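Long-range contacts in putative diflavin flavoprotein A 5 (Nostoc sp. PCC 7120, PDB 4FEK), which probably mediates electron transfer from NADH to oxygen, reducing it to water, and is seen here as its N-terminal metallo-beta-lactamase-like domain: residues L85-P90 and P154-G159; C110-A115 and I129-G134. All blocks are in the same frame, centred on the assembly; numbering follows the deposited sequence. Where two conformers were deposited one is given.

Contact 1: residues L85-P90 and P154-G159. With PO4 (phosphate ion), chain E.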
ATOM      1  N   LEU A  85       1.125   1.721   7.783  1.00 18.40           N
ATOM      2  CA  LEU A  85       0.374   0.549   7.334  1.00 17.65           C
ATOM      3  C   LEU A  85      -0.893   0.954   6.604  1.00 18.73           C
ATOM      4  O   LEU A  85      -1.736   1.676   7.161  1.00 18.20           O
ATOM      5  CB  LEU A  85      -0.017  -0.300   8.536  1.00 17.83           C
ATOM      6  CG  LEU A  85       1.122  -0.755   9.442  1.00 25.70           C
ATOM      7  CD1 LEU A  85       0.578  -1.743  10.444  1.00 26.68           C
ATOM      8  CD2 LEU A  85       2.207  -1.378   8.584  1.00 24.61           C
ATOM      9  N   GLY A  86      -1.065   0.459   5.382  1.00 16.33           N
ATOM     10  CA  GLY A  86      -2.277   0.768   4.633  1.00 14.97           C
ATOM     11  C   GLY A  86      -3.456  -0.102   5.081  1.00 17.27           C
ATOM     12  O   GLY A  86      -4.599   0.157   4.716  1.00 18.48           O
ATOM     13  N   HIS A  87      -3.158  -1.164   5.823  1.00 13.26           N
ATOM     14  CA  HIS A  87      -4.169  -2.064   6.414  1.00 15.32           C
ATOM     15  C   HIS A  87      -3.422  -3.040   7.306  1.00 18.11           C
ATOM     16  O   HIS A  87      -2.192  -2.988   7.355  1.00 15.46           O
ATOM     17  CB  HIS A  87      -4.945  -2.834   5.335  1.00 14.23           C
ATOM     18  CG  HIS A  87      -4.159  -3.924   4.683  1.00 21.80           C
ATOM     19  ND1 HIS A  87      -3.284  -3.693   3.646  1.00 23.95           N
ATOM     20  CD2 HIS A  87      -4.118  -5.257   4.921  1.00 20.96           C
ATOM     21  CE1 HIS A  87      -2.730  -4.834   3.276  1.00 25.16           C
ATOM     22  NE2 HIS A  87      -3.231  -5.799   4.028  1.00 24.05           N
ATOM     23  N   PHE A  88      -4.146  -3.924   8.002  1.00 17.73           N
ATOM     24  CA  PHE A  88      -3.514  -4.940   8.849  1.00 20.54           C
ATOM     25  C   PHE A  88      -3.807  -6.381   8.402  1.00 21.47           C
ATOM     26  O   PHE A  88      -4.955  -6.759   8.248  1.00 20.10           O
ATOM     27  CB  PHE A  88      -3.941  -4.789  10.312  1.00 28.43           C
ATOM     28  CG  PHE A  88      -3.277  -5.780  11.232  1.00 32.12           C
ATOM     29  CD1 PHE A  88      -2.057  -5.489  11.813  1.00 32.17           C
ATOM     30  CD2 PHE A  88      -3.863  -7.012  11.492  1.00 31.48           C
ATOM     31  CE1 PHE A  88      -1.427  -6.405  12.650  1.00 34.21           C
ATOM     32  CE2 PHE A  88      -3.237  -7.935  12.322  1.00 35.60           C
ATOM     33  CZ  PHE A  88      -2.022  -7.628  12.902  1.00 30.77           C
ATOM     34  N   SER A  89      -2.762  -7.189   8.237  1.00 20.58           N
ATOM     35  CA  SER A  89      -2.937  -8.620   7.991  1.00 25.27           C
ATOM     36  C   SER A  89      -1.904  -9.403   8.786  1.00 24.34           C
ATOM     37  O   SER A  89      -0.733  -9.016   8.832  1.00 20.19           O
ATOM     38  CB  SER A  89      -2.790  -8.957   6.503  1.00 25.34           C
ATOM     39  OG  SER A  89      -3.967  -8.607   5.786  1.00 27.71           O
ATOM     40  N   PRO A  90      -2.337 -10.501   9.407  1.00 26.20           N
ATOM     41  CA  PRO A  90      -1.454 -11.332  10.228  1.00 26.72           C
ATOM     42  C   PRO A  90      -0.279 -11.909   9.444  1.00 27.40           C
ATOM     43  O   PRO A  90       0.758 -12.169  10.051  1.00 22.96           O
ATOM     44  CB  PRO A  90      -2.382 -12.435  10.763  1.00 31.68           C
ATOM     45  CG  PRO A  90      -3.637 -12.327   9.984  1.00 35.37           C
ATOM     46  CD  PRO A  90      -3.747 -10.920   9.504  1.00 29.99           C
ATOM     47  N   PRO A 154     -15.613  -3.307   5.627  1.00 21.02           N
ATOM     48  CA  PRO A 154     -15.753  -4.598   6.304  1.00 20.40           C
ATOM     49  C   PRO A 154     -14.552  -5.521   6.070  1.00 20.14           C
ATOM     50  O   PRO A 154     -14.075  -6.163   7.006  1.00 21.68           O
ATOM     51  CB  PRO A 154     -17.027  -5.176   5.677  1.00 23.95           C
ATOM     52  CG  PRO A 154     -17.836  -3.952   5.331  1.00 23.12           C
ATOM     53  CD  PRO A 154     -16.820  -2.953   4.851  1.00 20.11           C
ATOM     54  N   ARG A 155     -14.039  -5.554   4.848  1.00 18.21           N
ATOM     55  CA  ARG A 155     -12.856  -6.349   4.518  0.50 19.35           C
ATOM     56  C   ARG A 155     -11.552  -5.803   5.142  1.00 20.54           C
ATOM     57  O   ARG A 155     -10.696  -6.573   5.615  1.00 18.05           O
ATOM     58  CB  ARG A 155     -12.723  -6.440   2.999  0.50 19.99           C
ATOM     59  CG  ARG A 155     -11.481  -7.147   2.509  0.50 21.34           C
ATOM     60  CD  ARG A 155     -11.545  -8.632   2.790  0.50 23.60           C
ATOM     61  NE  ARG A 155     -10.417  -9.339   2.189  0.50 27.31           N
ATOM     62  CZ  ARG A 155      -9.178  -9.325   2.673  0.50 30.36           C
ATOM     63  NH1 ARG A 155      -8.894  -8.627   3.769  0.50 30.23           N
ATOM     64  NH2 ARG A 155      -8.219 -10.004   2.058  0.50 32.95           N
ATOM     65  N   TRP A 156     -11.392  -4.472   5.122  1.00 19.62           N
ATOM     66  CA  TRP A 156     -10.231  -3.804   5.734  1.00 12.21           C
ATOM     67  C   TRP A 156     -10.650  -2.673   6.677  1.00 10.37           C
ATOM     68  O   TRP A 156     -10.651  -1.506   6.295  1.00 14.01           O
ATOM     69  CB  TRP A 156      -9.251  -3.250   4.673  1.00 12.02           C
ATOM     70  CG  TRP A 156      -8.700  -4.279   3.746  1.00 10.99           C
ATOM     71  CD1 TRP A 156      -7.687  -5.175   4.005  1.00 14.01           C
ATOM     72  CD2 TRP A 156      -9.122  -4.526   2.403  1.00 13.99           C
ATOM     73  NE1 TRP A 156      -7.465  -5.962   2.899  1.00 14.91           N
ATOM     74  CE2 TRP A 156      -8.330  -5.581   1.903  1.00 15.65           C
ATOM     75  CE3 TRP A 156     -10.117  -3.963   1.574  1.00 16.58           C
ATOM     76  CZ2 TRP A 156      -8.492  -6.088   0.614  1.00 18.88           C
ATOM     77  CZ3 TRP A 156     -10.275  -4.471   0.286  1.00 18.05           C
ATOM     78  CH2 TRP A 156      -9.466  -5.516  -0.179  1.00 22.70           C
ATOM     79  N   PRO A 157     -11.000  -3.012   7.926  1.00 13.95           N
ATOM     80  CA  PRO A 157     -11.445  -1.992   8.885  1.00 14.10           C
ATOM     81  C   PRO A 157     -10.378  -0.926   9.094  1.00 14.62           C
ATOM     82  O   PRO A 157     -10.708   0.217   9.397  1.00 16.81           O
ATOM     83  CB  PRO A 157     -11.677  -2.799  10.183  1.00 17.57           C
ATOM     84  CG  PRO A 157     -11.986  -4.226   9.663  1.00 16.60           C
ATOM     85  CD  PRO A 157     -11.087  -4.380   8.462  1.00 10.62           C
ATOM     86  N   ALA A 158      -9.111  -1.289   8.897  1.00 11.37           N
ATOM     87  CA  ALA A 158      -8.023  -0.348   9.114  1.00 12.55           C
ATOM     88  C   ALA A 158      -7.447   0.184   7.798  1.00 13.96           C
ATOM     89  O   ALA A 158      -6.320   0.696   7.760  1.00 11.56           O
ATOM     90  CB  ALA A 158      -6.913  -1.021   9.959  1.00 15.25           C
ATOM     91  N   GLY A 159      -8.206   0.040   6.715  1.00 12.83           N
ATOM     92  CA  GLY A 159      -7.788   0.573   5.423  1.00 13.16           C
ATOM     93  C   GLY A 159      -7.438   2.042   5.518  1.00 14.92           C
ATOM     94  O   GLY A 159      -8.166   2.815   6.114  1.00 17.34           O
TER
HETATM   95  P   PO4 E 303      -2.168  -9.461   2.635  1.00 21.89           P
HETATM   96  O1  PO4 E 303      -1.013  -9.301   3.631  1.00 24.33           O
HETATM   97  O2  PO4 E 303      -2.472 -10.919   2.547  1.00 23.75           O
HETATM   98  O3  PO4 E 303      -3.329  -8.705   3.216  1.00 22.80           O
HETATM   99  O4  PO4 E 303      -1.710  -8.928   1.299  1.00 22.92           O
HETATM  100  O   HOH W   1      -3.846   1.044   8.904  1.00 12.27           O
HETATM  101  O   HOH W   2      -8.290  -6.861   7.347  1.00 30.05           O
HETATM  102  O   HOH W   3      -6.465  -8.343   5.983  1.00 28.35           O
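His-87 and Trp-156 meet as a T-shaped aromatic pair, the indole edge turned to the imidazole face with the planes at 68°. Trp-156 CD1 lies 3.7 Å from His-87 CD2, and NE1 sits over the same ring. His-87 CG stands between its own backbone N and carbonyl carbon (chi1 74°), swinging the imidazole beside the indole. Behind the rings the backbones close tightly: Gly-159 CA touches Gly-86 O at 3.3 Å in a C-H...O contact, suited to glycine's bare alpha carbon. A type I turn brings it there, closed by Gly-159 N to Trp-156 O at 2.9 Å; Pro-157 fits the turn's second position, and small Ala-158 packs its methyl near Phe-88 N. The remaining joins are looser and watery: one water donates to Leu-85 O and Ala-158 O, a second to Arg-155 O but only weakly to Phe-88 O. At the edge of the imidazole, near its plane, phosphate O3 accepts from His-87 NE2 (3.0 Å, 152°) and from Ser-89 OG at 2.6 Å, while Asp-173 takes His-87 ND1, which should hold the imidazole in one rotation. Flavodiiron relatives carry their HxExDH iron-binding motif here; Ser-89, Asn-91 and Arg-92 replace three of its residues, making a classical di-iron site unlikely. Asn-91, Arg-92 and Lys-174 also hydrogen-bond the phosphate, which, though probably from the crystallisation liquor, marks an anion-friendly pocket without proving a natural ligand.

Contact 2: residues C110-A115 and I129-G134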
ATOM      1  N   CYS A 110      -0.882   3.821  11.805  1.00 17.93           N
ATOM      2  CA  CYS A 110      -1.948   3.014  11.237  1.00 18.09           C
ATOM      3  C   CYS A 110      -3.278   3.674  11.502  1.00 19.19           C
ATOM      4  O   CYS A 110      -3.370   4.624  12.272  1.00 21.09           O
ATOM      5  CB  CYS A 110      -1.954   1.603  11.849  1.00 19.27           C
ATOM      6  SG  CYS A 110      -2.123   1.577  13.670  1.00 27.88           S
ATOM      7  N   SER A 111      -4.307   3.164  10.844  1.00 21.41           N
ATOM      8  CA  SER A 111      -5.649   3.561  11.181  1.00 18.81           C
ATOM      9  C   SER A 111      -5.984   2.886  12.509  1.00 25.96           C
ATOM     10  O   SER A 111      -5.527   1.771  12.806  1.00 24.11           O
ATOM     11  CB  SER A 111      -6.645   3.163  10.078  1.00 18.78           C
ATOM     12  OG  SER A 111      -7.959   3.565  10.448  1.00 22.14           O
ATOM     13  N   LEU A 112      -6.772   3.591  13.306  1.00 25.30           N
ATOM     14  CA  LEU A 112      -7.166   3.166  14.647  1.00 26.75           C
ATOM     15  C   LEU A 112      -7.553   1.677  14.809  1.00 27.15           C
ATOM     16  O   LEU A 112      -7.095   1.034  15.752  1.00 29.62           O
ATOM     17  CB  LEU A 112      -8.281   4.096  15.148  1.00 33.96           C
ATOM     18  CG  LEU A 112      -8.547   4.283  16.640  1.00 38.36           C
ATOM     19  CD1 LEU A 112      -9.492   3.214  17.137  1.00 40.84           C
ATOM     20  CD2 LEU A 112      -7.259   4.255  17.429  1.00 33.98           C
ATOM     21  N   PRO A 113      -8.379   1.117  13.899  1.00 25.71           N
ATOM     22  CA  PRO A 113      -8.718  -0.298  14.100  1.00 28.64           C
ATOM     23  C   PRO A 113      -7.542  -1.273  14.011  1.00 34.25           C
ATOM     24  O   PRO A 113      -7.717  -2.403  14.457  1.00 40.91           O
ATOM     25  CB  PRO A 113      -9.719  -0.584  12.973  1.00 30.73           C
ATOM     26  CG  PRO A 113     -10.314   0.743  12.670  1.00 33.24           C
ATOM     27  CD  PRO A 113      -9.213   1.732  12.849  1.00 29.55           C
ATOM     28  N   ALA A 114      -6.392  -0.866  13.460  1.00 25.85           N
ATOM     29  CA  ALA A 114      -5.222  -1.741  13.418  1.00 24.12           C
ATOM     30  C   ALA A 114      -4.389  -1.696  14.714  1.00 34.03           C
ATOM     31  O   ALA A 114      -3.559  -2.582  14.955  1.00 32.08           O
ATOM     32  CB  ALA A 114      -4.317  -1.387  12.221  1.00 15.18           C
ATOM     33  N   ALA A 115      -4.582  -0.661  15.528  1.00 33.83           N
ATOM     34  CA  ALA A 115      -3.714  -0.472  16.697  1.00 37.29           C
ATOM     35  C   ALA A 115      -3.821  -1.636  17.687  1.00 36.97           C
ATOM     36  O   ALA A 115      -2.802  -2.127  18.194  1.00 35.34           O
ATOM     37  CB  ALA A 115      -3.996   0.864  17.385  1.00 38.34           C
ATOM     38  N   ILE A 129       2.963   3.120  18.800  1.00 33.08           N
ATOM     39  CA  ILE A 129       1.962   3.214  17.735  1.00 36.44           C
ATOM     40  C   ILE A 129       1.347   4.612  17.657  1.00 39.48           C
ATOM     41  O   ILE A 129       0.961   5.196  18.672  1.00 40.60           O
ATOM     42  CB  ILE A 129       0.844   2.165  17.917  1.00 33.13           C
ATOM     43  CG1 ILE A 129       1.442   0.770  18.035  1.00 29.14           C
ATOM     44  CG2 ILE A 129      -0.158   2.217  16.763  1.00 36.73           C
ATOM     45  CD1 ILE A 129       0.441  -0.264  18.328  1.00 24.71           C
ATOM     46  N   LEU A 130       1.267   5.141  16.442  1.00 31.04           N
ATOM     47  CA  LEU A 130       0.634   6.426  16.197  1.00 26.62           C
ATOM     48  C   LEU A 130      -0.642   6.216  15.364  1.00 30.20           C
ATOM     49  O   LEU A 130      -0.594   6.125  14.135  1.00 24.72           O
ATOM     50  CB  LEU A 130       1.608   7.330  15.465  1.00 32.97           C
ATOM     51  CG  LEU A 130       1.187   8.755  15.146  1.00 38.83           C
ATOM     52  CD1 LEU A 130       0.489   9.395  16.337  1.00 45.50           C
ATOM     53  CD2 LEU A 130       2.421   9.545  14.751  1.00 41.61           C
ATOM     54  N   PRO A 131      -1.791   6.097  16.026  1.00 25.48           N
ATOM     55  CA  PRO A 131      -2.991   5.916  15.192  1.00 28.53           C
ATOM     56  C   PRO A 131      -3.415   7.213  14.486  1.00 29.17           C
ATOM     57  O   PRO A 131      -3.258   8.299  15.033  1.00 32.66           O
ATOM     58  CB  PRO A 131      -4.047   5.423  16.181  1.00 28.98           C
ATOM     59  CG  PRO A 131      -3.546   5.843  17.534  1.00 33.60           C
ATOM     60  CD  PRO A 131      -2.053   5.899  17.465  1.00 32.71           C
HETATM   61  N   MSE A 132      -3.896   7.104  13.254  1.00 25.08           N
HETATM   62  CA  MSE A 132      -4.288   8.299  12.514  1.00 29.20           C
HETATM   63  C   MSE A 132      -5.794   8.276  12.249  1.00 29.29           C
HETATM   64  O   MSE A 132      -6.318   7.358  11.617  1.00 31.91           O
HETATM   65  CB  MSE A 132      -3.493   8.443  11.205  1.00 30.95           C
HETATM   66  CG  MSE A 132      -1.982   8.622  11.395  1.00 31.56           C
HETATM   67 SE   MSE A 132      -1.452  10.275  12.313  0.83 55.02          SE
HETATM   68  CE  MSE A 132       0.445  10.287  11.861  1.00118.37           C
ATOM     69  N   ARG A 133      -6.488   9.280  12.759  1.00 26.35           N
ATOM     70  CA  ARG A 133      -7.954   9.314  12.675  1.00 25.82           C
ATOM     71  C   ARG A 133      -8.435  10.192  11.501  1.00 28.10           C
ATOM     72  O   ARG A 133      -9.621  10.232  11.190  1.00 30.19           O
ATOM     73  CB  ARG A 133      -8.546   9.780  14.018  1.00 28.06           C
ATOM     74  CG  ARG A 133      -8.543   8.704  15.124  1.00 34.50           C
ATOM     75  CD  ARG A 133      -8.607   9.268  16.567  1.00 31.14           C
ATOM     76  NE  ARG A 133      -7.261   9.591  17.035  1.00 59.81           N
ATOM     77  CZ  ARG A 133      -6.612   8.960  18.009  1.00 47.81           C
ATOM     78  NH1 ARG A 133      -7.187   7.974  18.689  1.00 33.77           N
ATOM     79  NH2 ARG A 133      -5.386   9.343  18.326  1.00 54.22           N
ATOM     80  N   GLY A 134      -7.515  10.900  10.857  1.00 27.27           N
ATOM     81  CA  GLY A 134      -7.865  11.692   9.690  1.00 33.64           C
ATOM     82  C   GLY A 134      -7.694  13.195   9.837  1.00 39.46           C
ATOM     83  O   GLY A 134      -7.645  13.912   8.845  1.00 42.10           O
TER
HETATM   84  O   HOH W   4      -8.092   5.776  12.101  1.00 28.06           O
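Strands 107-111 and 129-132 run parallel here, Cys-110 lying opposite Pro-131 and reaching both of that residue's neighbours through its peptide groups. Cys-110 N donates to Leu-130 O at 3.3 Å. The return bond is shorter: Met-132 N, in a residue present as selenomethionine, donates a hydrogen bond to Cys-110 O at 2.7 Å. The N of Pro-131 faces away from strand 107-111, so no bond to that strand is lost, and on the outermost strand no further strand of the chain needs it; Pro-131 CA makes a C-H...O contact with Cys-110 O at 3.2 Å. These strands and helix 112-121 form a beta-alpha-beta unit of the metallo-beta-lactamase fold, and the side chains beneath the helix fill the angle between it and the sheet. Ile-129 CG2 is the shared atom, 3.7 Å from Cys-110 SG and 4.1 Å from Ala-115 CB; with CG2 anti to the backbone N, the branched side chain turns this methyl inward while CD1 comes up to Ala-115 O. Small cysteine and alanine suit the close fit of helix on strand. On the opposite face of the sheet, Met-132 packs against Val-109 and Phe-148. At the exposed end of the contact, Leu-112 crosses Pro-131, CD2 to CB at 3.6 Å, and the same methyl lies 3.9 Å from NH1 of Arg-133, whose chain bends at chi3 to bring the guanidinium obliquely up to it.

In the fold
Contact 2 is nested along the chain inside the loop closed by contact 1: 85-90 comes first, then 110-115 and 129-134, and finally 154-159. Their centres lie about 11 Å apart, within one metallo-beta-lactamase-like domain. Contact 1 joins the loop leaving strand 80-84 of the seven-stranded sheet to the loop entering strand 160-164 of the five-stranded one, whereas contact 2 joins the outermost strand, 129-132, to the larger sheet. The start of helix 112-121 connects them: Ala-114 touches both Phe-88 and Ala-158, and Pro-113 lies against Pro-157. The loops that carry residues of the phosphate-holding pocket thus pack against the start of helix 112-121.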